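Long-range contacts in carboxyl esterase NP (Bacillus subtilis, PDB 4CCW), which hydrolyses carboxylic esters to an alcohol and a carboxylate, as a carboxylesterase of the alpha/beta hydrolase fold: residues 63-68 with 198-203; 14-19 with 203-208; 182-187 with 244-249; 31-36 with 46-51; 124-129 with 148-153. All coordinates share one frame; numbering follows the deposited sequence.

Contact 5 is the most central of the five and pairs two parallel strands of the main sheet by backbone hydrogen bonds. Contact 4 pairs strands too, but antiparallel, at the sheet's edge, and only partly buried. Contacts 1 and 3 hold loops that follow strands against helices 194-205 and 177-185. Contact 1 is buried and mixes polar bonds with aromatic rings; contact 3 is apolar across its segments. Contact 2 continues along helix 194-205, shares Gly203 with contact 1 and reaches the surface. Tyr17 OH of contact 2 meets Gln199 NE2, and Ala63 N of contact 1 meets Ser129 OG of contact 5.

Contact 1 (63-68 with 198-203); sequences ALFSST and KQFQAG. With VKC ((2-hydroxyethoxy)acetic acid), chain B.
Gln199 reaches from its helix to two hydroxyls of the loop 63-68. Its NE2 donates to Ser66 OG at 2.8 Å. That bond is bent, 137° at the hydrogen, and Ser66 OG is tilted from the amide plane. On the other branch of the amide, Thr68 OG1 donates to Gln199 OE1 at 2.7 Å. The two bonds help fix the rotation of the amide. The extended Gln199 chain, with CG anti to the backbone N (chi1 -180°), carries it across to the loop.

Beside this polar pair, the edge of Phe65 points at the face of Phe200, an offset edge-to-face pair. The ring planes stand at 76° and CE1 of Phe65 lies 3.6 Å from CE1 of Phe200. Leu64 CB packs on the same Phe200 ring, and Leu64 O lies at that ring's edge. A water donates to both Leu64 O and Phe200 O, so it joins the loop to the helix backbone.

Further out, Ser66 OG accepts from Thr68 N, an ST turn, and also donates to Phe65 O. Tyr17 and Ser24 of helix 12-24 also bond to the Gln199 amide. On the ligand side, VKC OXT lies over one face of Phe65, and Leu64 CD1 comes within 3.3 Å of VKC OE1. The loop, with Ala63, Leu64 and Phe65, thus forms part of the wall of the ligand pocket in this alpha/beta hydrolase.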
# COMPACT_ATOMS: atom_id res chain seq x y z
N ALA A 63 -0.91 5.07 0.83
CA ALA A 63 -1.25 6.26 0.03
C ALA A 63 -0.11 7.28 0.01
O ALA A 63 0.47 7.57 1.04
CB ALA A 63 -2.53 6.93 0.53
N LEU A 64 0.19 7.78 -1.19
CA LEU A 64 1.12 8.91 -1.41
C LEU A 64 2.60 8.57 -1.22
O LEU A 64 3.47 9.42 -1.46
CB LEU A 64 0.74 10.13 -0.56
CG LEU A 64 -0.71 10.63 -0.57
CD1 LEU A 64 -0.77 11.86 0.33
CD2 LEU A 64 -1.21 10.94 -1.97
N PHE A 65 2.88 7.32 -0.82
CA PHE A 65 4.22 6.90 -0.42
C PHE A 65 5.02 6.22 -1.55
O PHE A 65 6.24 6.22 -1.52
CB PHE A 65 4.14 5.95 0.79
CG PHE A 65 4.18 6.65 2.13
CD1 PHE A 65 3.76 7.97 2.28
CD2 PHE A 65 4.64 5.96 3.26
CE1 PHE A 65 3.80 8.59 3.52
CE2 PHE A 65 4.69 6.59 4.50
CZ PHE A 65 4.26 7.90 4.63
N SER A 66 4.31 5.65 -2.53
CA SER A 66 4.89 4.83 -3.61
C SER A 66 5.51 3.50 -3.15
O SER A 66 5.66 3.24 -1.95
CB SER A 66 5.90 5.62 -4.48
OG SER A 66 7.19 5.61 -3.89
N SER A 67 5.93 2.70 -4.13
CA SER A 67 6.59 1.42 -3.86
C SER A 67 7.96 1.56 -3.19
O SER A 67 8.47 0.58 -2.64
CB SER A 67 6.74 0.65 -5.16
OG SER A 67 5.49 0.18 -5.60
N THR A 68 8.55 2.75 -3.24
CA THR A 68 9.86 2.96 -2.64
C THR A 68 9.85 2.80 -1.12
O THR A 68 10.92 2.66 -0.52
CB THR A 68 10.43 4.35 -2.97
OG1 THR A 68 9.58 5.35 -2.39
CG2 THR A 68 10.55 4.57 -4.47
N LYS A 198 12.00 13.42 1.44
CA LYS A 198 12.17 14.34 0.31
C LYS A 198 11.27 13.97 -0.86
O LYS A 198 10.67 14.84 -1.50
CB LYS A 198 13.63 14.41 -0.16
CG LYS A 198 14.49 15.40 0.60
CD LYS A 198 15.87 15.52 -0.04
CE LYS A 198 16.71 16.60 0.60
NZ LYS A 198 17.88 16.99 -0.25
N GLN A 199 11.17 12.66 -1.14
CA GLN A 199 10.28 12.16 -2.18
C GLN A 199 8.80 12.39 -1.84
O GLN A 199 8.01 12.78 -2.70
CB GLN A 199 10.54 10.67 -2.46
CG GLN A 199 9.64 10.08 -3.54
CD GLN A 199 9.58 8.56 -3.53
OE1 GLN A 199 10.34 7.90 -2.83
NE2 GLN A 199 8.68 8.00 -4.32
N PHE A 200 8.44 12.12 -0.59
CA PHE A 200 7.07 12.30 -0.15
C PHE A 200 6.67 13.78 -0.31
O PHE A 200 5.60 14.08 -0.83
CB PHE A 200 6.89 11.80 1.29
CG PHE A 200 5.54 12.09 1.88
CD1 PHE A 200 4.40 11.47 1.38
CD2 PHE A 200 5.42 12.97 2.95
CE1 PHE A 200 3.15 11.73 1.93
CE2 PHE A 200 4.17 13.24 3.50
CZ PHE A 200 3.04 12.62 2.99
N GLN A 201 7.56 14.67 0.11
CA GLN A 201 7.35 16.11 -0.05
C GLN A 201 7.18 16.49 -1.52
O GLN A 201 6.27 17.27 -1.86
CB GLN A 201 8.53 16.89 0.57
CG GLN A 201 8.71 16.66 2.07
CD GLN A 201 9.78 17.54 2.69
OE1 GLN A 201 10.98 17.30 2.50
NE2 GLN A 201 9.36 18.53 3.45
N ALA A 202 8.04 15.95 -2.39
CA ALA A 202 8.01 16.30 -3.81
C ALA A 202 6.71 15.80 -4.44
O ALA A 202 6.13 16.47 -5.30
CB ALA A 202 9.24 15.77 -4.55
N GLY A 203 6.23 14.66 -3.95
CA GLY A 203 4.94 14.14 -4.36
C GLY A 203 3.82 15.10 -4.04
O GLY A 203 2.98 15.39 -4.90
C VKC B . -1.03 8.11 3.95
O VKC B . -1.98 7.57 4.55
CA VKC B . -1.28 9.40 3.19
CD VKC B . -4.13 10.84 1.56
CG VKC B . -3.17 10.78 2.75
OAD VKC B . -2.66 9.46 2.85
OE1 VKC B . -4.05 12.12 0.91
OXT VKC B . 0.13 7.62 3.95
O HOH W 1 3.55 12.36 -2.02

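Contact 2 (14-19 with 203-208)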
# COMPACT_ATOMS: atom_id res chain seq x y z
N GLY A 14 6.66 17.45 -11.73
CA GLY A 14 6.63 16.03 -12.06
C GLY A 14 8.03 15.46 -12.24
O GLY A 14 8.34 14.39 -11.72
N ILE A 15 8.87 16.18 -12.98
CA ILE A 15 10.28 15.80 -13.17
C ILE A 15 10.99 15.70 -11.84
O ILE A 15 11.73 14.74 -11.59
CB ILE A 15 11.01 16.79 -14.11
CG1 ILE A 15 10.49 16.65 -15.55
CG2 ILE A 15 12.54 16.60 -14.06
CD1 ILE A 15 10.84 15.34 -16.23
N ARG A 16 10.75 16.68 -10.97
CA ARG A 16 11.36 16.69 -9.65
C ARG A 16 10.93 15.47 -8.84
O ARG A 16 11.76 14.84 -8.19
CB ARG A 16 11.03 17.98 -8.91
CG ARG A 16 11.44 17.97 -7.45
CD ARG A 16 11.20 19.32 -6.80
NE ARG A 16 9.78 19.65 -6.76
CZ ARG A 16 9.31 20.88 -6.58
NH1 ARG A 16 10.14 21.90 -6.42
NH2 ARG A 16 8.00 21.09 -6.58
N TYR A 17 9.63 15.15 -8.91
CA TYR A 17 9.12 13.98 -8.20
C TYR A 17 9.80 12.71 -8.70
O TYR A 17 10.30 11.91 -7.89
CB TYR A 17 7.60 13.84 -8.29
CG TYR A 17 7.16 12.56 -7.62
CD1 TYR A 17 7.21 12.42 -6.23
CD2 TYR A 17 6.77 11.45 -8.38
CE1 TYR A 17 6.84 11.23 -5.61
CE2 TYR A 17 6.39 10.26 -7.76
CZ TYR A 17 6.44 10.16 -6.38
OH TYR A 17 6.07 8.98 -5.78
N TYR A 18 9.83 12.52 -10.01
CA TYR A 18 10.53 11.39 -10.61
C TYR A 18 11.98 11.25 -10.17
O TYR A 18 12.46 10.15 -9.90
CB TYR A 18 10.44 11.43 -12.14
CG TYR A 18 9.21 10.75 -12.70
CD1 TYR A 18 7.93 11.14 -12.31
CD2 TYR A 18 9.33 9.72 -13.64
CE1 TYR A 18 6.80 10.53 -12.83
CE2 TYR A 18 8.21 9.10 -14.16
CZ TYR A 18 6.95 9.51 -13.75
OH TYR A 18 5.83 8.90 -14.26
N GLN A 19 12.70 12.37 -10.12
CA GLN A 19 14.08 12.37 -9.64
C GLN A 19 14.18 11.89 -8.18
O GLN A 19 15.03 11.06 -7.85
CB GLN A 19 14.73 13.75 -9.80
CG GLN A 19 16.19 13.82 -9.38
CD GLN A 19 17.07 12.83 -10.13
OE1 GLN A 19 16.81 12.48 -11.28
NE2 GLN A 19 18.14 12.38 -9.48
N GLY A 203 6.23 14.66 -3.95
CA GLY A 203 4.94 14.14 -4.36
C GLY A 203 3.82 15.10 -4.04
O GLY A 203 2.98 15.39 -4.90
N VAL A 204 3.81 15.62 -2.81
CA VAL A 204 2.79 16.56 -2.36
C VAL A 204 2.83 17.86 -3.18
O VAL A 204 1.79 18.42 -3.51
CB VAL A 204 2.91 16.84 -0.85
CG1 VAL A 204 1.98 17.96 -0.42
CG2 VAL A 204 2.60 15.56 -0.06
N MET A 205 4.04 18.30 -3.52
CA MET A 205 4.21 19.51 -4.33
C MET A 205 3.81 19.31 -5.80
O MET A 205 3.51 20.29 -6.50
CB MET A 205 5.65 20.04 -4.21
CG MET A 205 6.01 20.54 -2.82
SD MET A 205 7.78 20.84 -2.57
CE MET A 205 7.78 21.80 -1.05
N TRP A 206 3.79 18.06 -6.26
CA TRP A 206 3.38 17.74 -7.63
C TRP A 206 1.88 17.62 -7.72
O TRP A 206 1.30 16.57 -7.42
CB TRP A 206 4.08 16.48 -8.13
CG TRP A 206 3.75 16.09 -9.55
CD1 TRP A 206 3.43 16.93 -10.62
CD2 TRP A 206 3.74 14.74 -10.12
NE1 TRP A 206 3.21 16.21 -11.76
CE2 TRP A 206 3.39 14.90 -11.54
CE3 TRP A 206 3.99 13.46 -9.63
CZ2 TRP A 206 3.27 13.81 -12.40
CZ3 TRP A 206 3.87 12.37 -10.50
CH2 TRP A 206 3.52 12.54 -11.85
N GLN A 207 1.24 18.72 -8.14
CA GLN A 207 -0.22 18.84 -8.09
C GLN A 207 -0.88 19.05 -9.46
O GLN A 207 -2.11 19.03 -9.56
CB GLN A 207 -0.61 19.98 -7.14
CG GLN A 207 -0.16 19.76 -5.70
CD GLN A 207 -0.42 20.96 -4.81
OE1 GLN A 207 0.51 21.59 -4.31
NE2 GLN A 207 -1.70 21.28 -4.61
N ASP A 208 -0.07 19.25 -10.49
CA ASP A 208 -0.58 19.54 -11.83
C ASP A 208 -0.54 18.34 -12.78
O ASP A 208 -0.63 18.49 -14.00
CB ASP A 208 0.13 20.76 -12.44
CG ASP A 208 1.65 20.65 -12.42
OD1 ASP A 208 2.19 19.58 -12.07
OD2 ASP A 208 2.32 21.65 -12.77
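Gly14 lies flat against the indole of Trp206. Its CA sits 3.4 Å above the centroid of the five-membered ring, 10° off the normal, a CH-pi contact over the face. Having no side chain, Gly14 fits this close approach to Trp206.

Arg16 follows, exposed to solvent. Its chain bends at chi3 (64°), and NH2 ends 3.5 Å from Met205 CB. The Met205 sulfur lies over one face of the guanidinium, offset from its centre.

This is where helix 12-24, near the N-terminus, meets the last turn of helix 194-205. Trp206 is the first residue to leave that helix.

Tyr17 points toward the partner segment and packs on Gly203 and Trp206. Its CD1 lies 3.3 Å from Gly203 N. CD2, on the other branch of the ring, lies 3.7 Å from CE3 of the Trp206 indole. The two rings are tilted by 26° but slid apart, and barely overlap. The Tyr17 hydroxyl bonds to Gln199, one turn back on the partner helix.

Tyr18 brings its ring edge to the far end of the indole, where CE1 lies 4.0 Å from Trp206 CH2.

Contact 3 (182-187 with 244-249)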
# COMPACT_ATOMS: atom_id res chain seq x y z
N LEU A 182 3.11 14.21 9.34
CA LEU A 182 4.06 13.19 9.81
C LEU A 182 4.19 13.12 11.34
O LEU A 182 4.27 12.03 11.92
CB LEU A 182 5.42 13.35 9.12
CG LEU A 182 5.44 12.97 7.63
CD1 LEU A 182 6.79 13.30 7.01
CD2 LEU A 182 5.06 11.51 7.39
N ASN A 183 4.16 14.27 12.00
CA ASN A 183 4.23 14.34 13.45
C ASN A 183 2.97 13.76 14.10
O ASN A 183 3.02 13.16 15.18
CB ASN A 183 4.47 15.77 13.92
CG ASN A 183 5.85 16.29 13.51
OD1 ASN A 183 6.68 15.54 12.99
ND2 ASN A 183 6.09 17.58 13.75
N TRP A 184 1.84 13.94 13.42
CA TRP A 184 0.58 13.35 13.83
C TRP A 184 0.59 11.86 13.67
O TRP A 184 0.23 11.14 14.60
CB TRP A 184 -0.56 13.97 13.04
CG TRP A 184 -1.90 13.30 13.18
CD1 TRP A 184 -2.73 13.28 14.31
CD2 TRP A 184 -2.64 12.56 12.14
NE1 TRP A 184 -3.90 12.60 14.04
CE2 TRP A 184 -3.90 12.13 12.76
CE3 TRP A 184 -2.39 12.21 10.81
CZ2 TRP A 184 -4.86 11.40 12.06
CZ3 TRP A 184 -3.36 11.47 10.12
CH2 TRP A 184 -4.56 11.08 10.73
N MET A 185 1.03 11.39 12.51
CA MET A 185 0.97 9.97 12.17
C MET A 185 2.07 9.15 12.86
O MET A 185 1.91 7.96 13.10
CB MET A 185 1.04 9.78 10.65
CG MET A 185 0.88 8.35 10.18
SD MET A 185 0.59 8.26 8.41
CE MET A 185 -1.18 8.52 8.41
N MET A 186 3.18 9.80 13.18
CA MET A 186 4.33 9.07 13.71
C MET A 186 4.83 9.61 15.04
O MET A 186 5.02 10.81 15.18
CB MET A 186 5.44 9.04 12.67
CG MET A 186 4.91 8.61 11.31
SD MET A 186 6.16 8.37 10.05
CE MET A 186 7.07 6.99 10.73
N THR A 187 5.02 8.72 16.01
CA THR A 187 5.60 9.09 17.31
C THR A 187 7.02 9.62 17.09
O THR A 187 7.46 10.55 17.77
CB THR A 187 5.61 7.88 18.28
OG1 THR A 187 4.27 7.38 18.42
CG2 THR A 187 6.13 8.29 19.66
N GLU A 244 -1.82 3.76 16.18
CA GLU A 244 -2.64 4.13 15.00
C GLU A 244 -3.49 5.36 15.25
O GLU A 244 -4.05 5.52 16.33
CB GLU A 244 -3.51 2.94 14.56
CG GLU A 244 -4.43 3.25 13.38
CD GLU A 244 -3.66 3.61 12.12
OE1 GLU A 244 -3.31 2.68 11.35
OE2 GLU A 244 -3.40 4.82 11.93
N VAL A 245 -3.61 6.22 14.24
CA VAL A 245 -4.37 7.47 14.35
C VAL A 245 -5.53 7.57 13.36
O VAL A 245 -6.41 8.44 13.52
CB VAL A 245 -3.47 8.71 14.13
CG1 VAL A 245 -2.46 8.88 15.26
CG2 VAL A 245 -2.80 8.64 12.75
N ILE A 246 -5.54 6.72 12.33
CA ILE A 246 -6.56 6.86 11.27
C ILE A 246 -7.91 6.29 11.69
O ILE A 246 -8.94 6.62 11.09
CB ILE A 246 -6.10 6.32 9.87
CG1 ILE A 246 -6.03 4.78 9.84
CG2 ILE A 246 -4.78 7.00 9.45
CD1 ILE A 246 -6.20 4.17 8.44
N TYR A 247 -7.87 5.42 12.70
CA TYR A 247 -9.05 4.91 13.42
C TYR A 247 -8.54 4.24 14.69
O TYR A 247 -7.32 4.22 14.95
CB TYR A 247 -9.90 3.96 12.54
CG TYR A 247 -9.06 2.97 11.75
CD1 TYR A 247 -8.10 2.18 12.40
CD2 TYR A 247 -9.21 2.85 10.37
CE1 TYR A 247 -7.32 1.29 11.70
CE2 TYR A 247 -8.44 1.96 9.65
CZ TYR A 247 -7.50 1.17 10.32
OH TYR A 247 -6.72 0.29 9.62
N ASP A 248 -9.45 3.70 15.50
CA ASP A 248 -9.03 3.01 16.71
C ASP A 248 -8.61 1.58 16.36
O ASP A 248 -9.40 0.83 15.78
CB ASP A 248 -10.16 3.03 17.74
CG ASP A 248 -9.77 2.36 19.05
OD1 ASP A 248 -9.27 1.21 19.05
OD2 ASP A 248 -9.99 2.97 20.11
N PRO A 249 -7.33 1.23 16.63
CA PRO A 249 -6.85 -0.04 16.09
C PRO A 249 -7.48 -1.22 16.80
O PRO A 249 -7.65 -2.27 16.20
CB PRO A 249 -5.33 0.01 16.33
CG PRO A 249 -5.17 0.93 17.51
CD PRO A 249 -6.29 1.94 17.38
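With chi1 near 170°, Trp184 swings its indole beside its own carbonyl carbon and over Val245. Val245 in turn holds CG2 between its own backbone N and carbonyl carbon, with CG1 beside the N (chi1 -68°). This puts CG2 3.5 Å from the centroid of the six-membered ring of Trp184, 12° off its normal. The contact is a CH-pi one over the face. Val245 CG1 takes a different place, 3.6 Å from Trp184 O.

Met185 bends at chi3, and its CE meets Ile246 CG2 at 4.0 Å. An alanine in place of Trp184 is likely to leave Val245 CG2 without its aromatic cover and open a gap between helix and loop.

No hydrogen bond joins the two segments. The loop is shaped by Glu244, whose OE2 accepts from Val245 N at 2.7 Å and from Ile246 N at 2.9 Å. The other oxygen, OE1, bonds to ND1 of His273, the likely proton acceptor. Met185 and Ile246 both touch His273 as well.

Helix 177-185 therefore covers the loop after strand 236-241 beside the active site. The Glu244-His273 pair is consistent with the acid and histidine of an alpha/beta hydrolase catalytic triad.

Contact 4 (31-36 with 46-51)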
# COMPACT_ATOMS: atom_id res chain seq x y z
N ARG A 31 19.40 -6.20 -5.24
CA ARG A 31 19.29 -5.96 -6.68
C ARG A 31 17.83 -5.93 -7.11
O ARG A 31 17.05 -6.83 -6.77
CB ARG A 31 20.04 -7.03 -7.48
CG ARG A 31 20.67 -6.47 -8.75
CD ARG A 31 20.88 -7.51 -9.85
NE ARG A 31 21.44 -8.77 -9.38
CZ ARG A 31 20.84 -9.96 -9.51
NH1 ARG A 31 19.65 -10.05 -10.10
NH2 ARG A 31 21.42 -11.05 -9.04
N CYS A 32 17.45 -4.89 -7.84
CA CYS A 32 16.10 -4.80 -8.36
C CYS A 32 16.06 -4.26 -9.79
O CYS A 32 17.05 -3.72 -10.29
CB CYS A 32 15.23 -3.94 -7.45
SG CYS A 32 15.65 -2.18 -7.53
N LYS A 33 14.92 -4.43 -10.44
CA LYS A 33 14.68 -3.81 -11.74
C LYS A 33 13.35 -3.07 -11.74
O LYS A 33 12.34 -3.56 -11.22
CB LYS A 33 14.75 -4.83 -12.89
CG LYS A 33 13.74 -5.96 -12.85
CD LYS A 33 13.80 -6.77 -14.14
CE LYS A 33 12.98 -8.04 -14.05
NZ LYS A 33 13.10 -8.87 -15.28
N SER A 34 13.38 -1.87 -12.31
CA SER A 34 12.18 -1.06 -12.52
C SER A 34 11.70 -1.28 -13.94
O SER A 34 12.49 -1.31 -14.88
CB SER A 34 12.50 0.41 -12.32
OG SER A 34 12.76 0.68 -10.96
N PHE A 35 10.39 -1.44 -14.10
CA PHE A 35 9.80 -1.64 -15.42
C PHE A 35 8.31 -1.30 -15.41
O PHE A 35 7.71 -1.10 -14.35
CB PHE A 35 10.05 -3.06 -15.94
CG PHE A 35 9.39 -4.14 -15.12
CD1 PHE A 35 10.00 -4.63 -13.96
CD2 PHE A 35 8.19 -4.70 -15.52
CE1 PHE A 35 9.40 -5.64 -13.21
CE2 PHE A 35 7.58 -5.70 -14.78
CZ PHE A 35 8.19 -6.17 -13.63
N TYR A 36 7.74 -1.24 -16.61
CA TYR A 36 6.33 -0.92 -16.76
C TYR A 36 5.54 -2.10 -17.32
O TYR A 36 6.03 -2.87 -18.15
CB TYR A 36 6.14 0.33 -17.63
CG TYR A 36 6.52 1.62 -16.95
CD1 TYR A 36 5.58 2.34 -16.19
CD2 TYR A 36 7.81 2.14 -17.05
CE1 TYR A 36 5.93 3.53 -15.57
CE2 TYR A 36 8.16 3.33 -16.42
CZ TYR A 36 7.22 4.02 -15.69
OH TYR A 36 7.54 5.21 -15.05
N VAL A 46 6.55 -1.15 -11.75
CA VAL A 46 6.83 -2.29 -10.87
C VAL A 46 8.33 -2.36 -10.58
O VAL A 46 9.16 -2.12 -11.47
CB VAL A 46 6.38 -3.64 -11.51
CG1 VAL A 46 6.60 -4.81 -10.56
CG2 VAL A 46 4.91 -3.59 -11.91
N ILE A 47 8.65 -2.66 -9.33
CA ILE A 47 10.02 -2.96 -8.91
C ILE A 47 10.09 -4.44 -8.50
O ILE A 47 9.40 -4.87 -7.58
CB ILE A 47 10.45 -2.07 -7.73
CG1 ILE A 47 10.21 -0.60 -8.07
CG2 ILE A 47 11.91 -2.30 -7.40
CD1 ILE A 47 10.07 0.30 -6.86
N ALA A 48 10.91 -5.23 -9.21
CA ALA A 48 11.07 -6.65 -8.91
C ALA A 48 12.39 -6.94 -8.22
O ALA A 48 13.43 -6.40 -8.60
CB ALA A 48 10.95 -7.49 -10.18
N SER A 49 12.33 -7.79 -7.20
CA SER A 49 13.51 -8.25 -6.46
C SER A 49 13.35 -9.74 -6.16
O SER A 49 12.24 -10.27 -6.19
CB SER A 49 13.62 -7.49 -5.13
OG SER A 49 13.44 -6.11 -5.30
N GLY A 50 14.45 -10.41 -5.82
CA GLY A 50 14.37 -11.80 -5.38
C GLY A 50 14.55 -12.80 -6.51
O GLY A 50 14.52 -12.42 -7.68
N PRO A 51 14.73 -14.09 -6.15
CA PRO A 51 15.05 -15.13 -7.14
C PRO A 51 13.91 -15.28 -8.14
O PRO A 51 12.74 -15.30 -7.74
CB PRO A 51 15.18 -16.40 -6.30
CG PRO A 51 15.38 -15.94 -4.89
CD PRO A 51 14.59 -14.66 -4.80
O HOH W 2 17.05 -9.11 -5.60
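Backbone hydrogen bonds carry the pairing of Lys33 with Ala48 and of Phe35 with Val46. Each is an antiparallel hydrogen-bonded pair with two bonds. Lys33 N reaches Ala48 O at 3.1 Å, and Ala48 N returns to Lys33 O at 3.0 Å. Phe35 N meets Val46 O at 3.0 Å, and Val46 N meets Phe35 O at 2.8 Å. Ser34 and Ile47 form the non-hydrogen-bonded pair between them. There the CA atoms help: Ile47 CA lies 3.3 Å from Lys33 O in a CA-H...O contact.

Apolar contacts lie on both faces. On one, Phe35 and Val46 lie side by side; chi1 of 64° sets Phe35 CG between the backbone N and the carbonyl carbon, and a ring face turns to Val46 CB. Ala48 CB lies at the ring edge, 3.9 Å from Phe35 CE1. A serine replacing Phe35 would probably lose this cover and leave Val46 and Ala48 less shielded on that face. On the other face, Ile47 CG2 packs against Cys32 CB at 3.7 Å.

A water accepts from Gly50 N and donates to Arg31 O, bridging the strands where they part. Ser49 OG bonds to Trp28.

Strand 42-49 also pairs with strand 82-86, through Ile47 with Ala85 and Ser49 with Thr83. The segments are parts of the beta hairpin of strands 32-39 and 42-49, in which 32-39 is the outer strand of the mixed sheet.

Contact 5 (124-129 with 148-153); sequences HMIGLS and SAAILS
Leu128 and Leu152 cross at about a right angle. CD1 of Leu128 touches Leu152 CB at 3.8 Å. CG of Leu152 lies beside its backbone N (chi1 -77°), and its CD2 reaches back to Ile126 CG2 at 3.9 Å. Ile126 sends its other branch, CG1, to Ala150 CB. These four apolar side chains lie on one face of the sheet.

His124 and Ser148 share that face. Ser148 OG sits at the edge of the imidazole, near its plane, and bonds to His124 ND1 at 3.0 Å. Either atom could be the donor. On the opposite face Met125 CB and Ala149 CB meet more loosely, and Gly127 has no side chain beside Ile151.

The strands run parallel, at 10°. Ala150 receives and gives the central bonds: its N donates to Met125 O at 2.8 Å, and its O accepts from Gly127 N at 3.0 Å. Leu152 N then donates to Gly127 O. At the end, Ser129 N donates to Leu152 O at 3.0 Å, with a weak second bond to Ser153 O.

Ser129 has a positive phi of 55°, as expected at the strained turn of a nucleophile elbow. With Gly127 it fits the GxSxG pattern of alpha/beta hydrolases. Ser129 touches the bound VKC, and its OG bonds to Ala63 N.

Helix 130-141 links the strands in a beta-alpha-beta crossover and packs on Met125, Ala149 and Ile151. Helix 280-291 covers Ile126 and Ser148 on the other face. Strand 56-60 pairs with the far edge of strand 123-128.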
# COMPACT_ATOMS: atom_id res chain seq x y z
N HIS A 124 1.18 -14.44 -2.92
CA HIS A 124 1.06 -13.81 -1.62
C HIS A 124 0.96 -12.34 -1.85
O HIS A 124 1.46 -11.83 -2.86
CB HIS A 124 2.25 -14.15 -0.74
CG HIS A 124 2.28 -15.60 -0.29
ND1 HIS A 124 1.37 -16.11 0.57
CD2 HIS A 124 3.15 -16.64 -0.60
CE1 HIS A 124 1.66 -17.41 0.80
NE2 HIS A 124 2.75 -17.73 0.09
N MET A 125 0.30 -11.64 -0.93
CA MET A 125 0.14 -10.20 -1.04
C MET A 125 0.37 -9.55 0.30
O MET A 125 0.01 -10.11 1.35
CB MET A 125 -1.27 -9.82 -1.53
CG MET A 125 -1.64 -10.40 -2.88
SD MET A 125 -3.32 -9.95 -3.34
CE MET A 125 -3.11 -8.20 -3.71
N ILE A 126 0.98 -8.36 0.26
CA ILE A 126 1.13 -7.51 1.42
C ILE A 126 0.71 -6.13 0.98
O ILE A 126 1.16 -5.64 -0.06
CB ILE A 126 2.59 -7.47 1.94
CG1 ILE A 126 3.05 -8.89 2.32
CG2 ILE A 126 2.72 -6.52 3.12
CD1 ILE A 126 4.56 -9.01 2.53
N GLY A 127 -0.15 -5.49 1.77
CA GLY A 127 -0.60 -4.15 1.44
C GLY A 127 -0.73 -3.34 2.70
O GLY A 127 -1.27 -3.83 3.71
N LEU A 128 -0.23 -2.11 2.67
CA LEU A 128 -0.37 -1.21 3.80
C LEU A 128 -1.24 -0.02 3.40
O LEU A 128 -1.18 0.44 2.24
CB LEU A 128 1.02 -0.76 4.31
CG LEU A 128 1.09 0.13 5.56
CD1 LEU A 128 2.21 -0.31 6.49
CD2 LEU A 128 1.23 1.59 5.15
N SER A 129 -2.04 0.48 4.34
CA SER A 129 -2.87 1.69 4.09
C SER A 129 -3.75 1.49 2.84
O SER A 129 -4.44 0.49 2.73
CB SER A 129 -1.98 2.96 4.04
OG SER A 129 -2.51 4.01 3.22
N SER A 148 -2.47 -16.10 0.21
CA SER A 148 -2.77 -15.53 1.52
C SER A 148 -2.37 -14.06 1.46
O SER A 148 -1.64 -13.67 0.55
CB SER A 148 -2.05 -16.28 2.65
OG SER A 148 -0.68 -15.94 2.72
N ALA A 149 -2.84 -13.27 2.42
CA ALA A 149 -2.67 -11.82 2.37
C ALA A 149 -2.36 -11.27 3.75
O ALA A 149 -2.96 -11.70 4.73
CB ALA A 149 -3.91 -11.17 1.81
N ALA A 150 -1.39 -10.36 3.81
CA ALA A 150 -1.07 -9.61 5.01
C ALA A 150 -1.55 -8.19 4.75
O ALA A 150 -1.14 -7.54 3.78
CB ALA A 150 0.44 -9.62 5.27
N ILE A 151 -2.46 -7.75 5.61
CA ILE A 151 -3.10 -6.45 5.45
C ILE A 151 -2.63 -5.62 6.62
O ILE A 151 -2.89 -5.96 7.77
CB ILE A 151 -4.65 -6.60 5.39
CG1 ILE A 151 -5.04 -7.35 4.11
CG2 ILE A 151 -5.35 -5.25 5.50
CD1 ILE A 151 -6.51 -7.75 4.03
N LEU A 152 -1.90 -4.54 6.31
CA LEU A 152 -1.25 -3.74 7.34
C LEU A 152 -1.93 -2.38 7.42
O LEU A 152 -1.97 -1.67 6.41
CB LEU A 152 0.24 -3.54 7.02
CG LEU A 152 1.27 -4.66 7.27
CD1 LEU A 152 0.77 -6.08 7.05
CD2 LEU A 152 2.54 -4.42 6.45
N SER A 153 -2.43 -2.00 8.60
CA SER A 153 -2.97 -0.64 8.78
C SER A 153 -3.84 -0.21 7.58
O SER A 153 -3.60 0.84 6.99
CB SER A 153 -1.82 0.36 8.93
OG SER A 153 -0.93 -0.03 9.96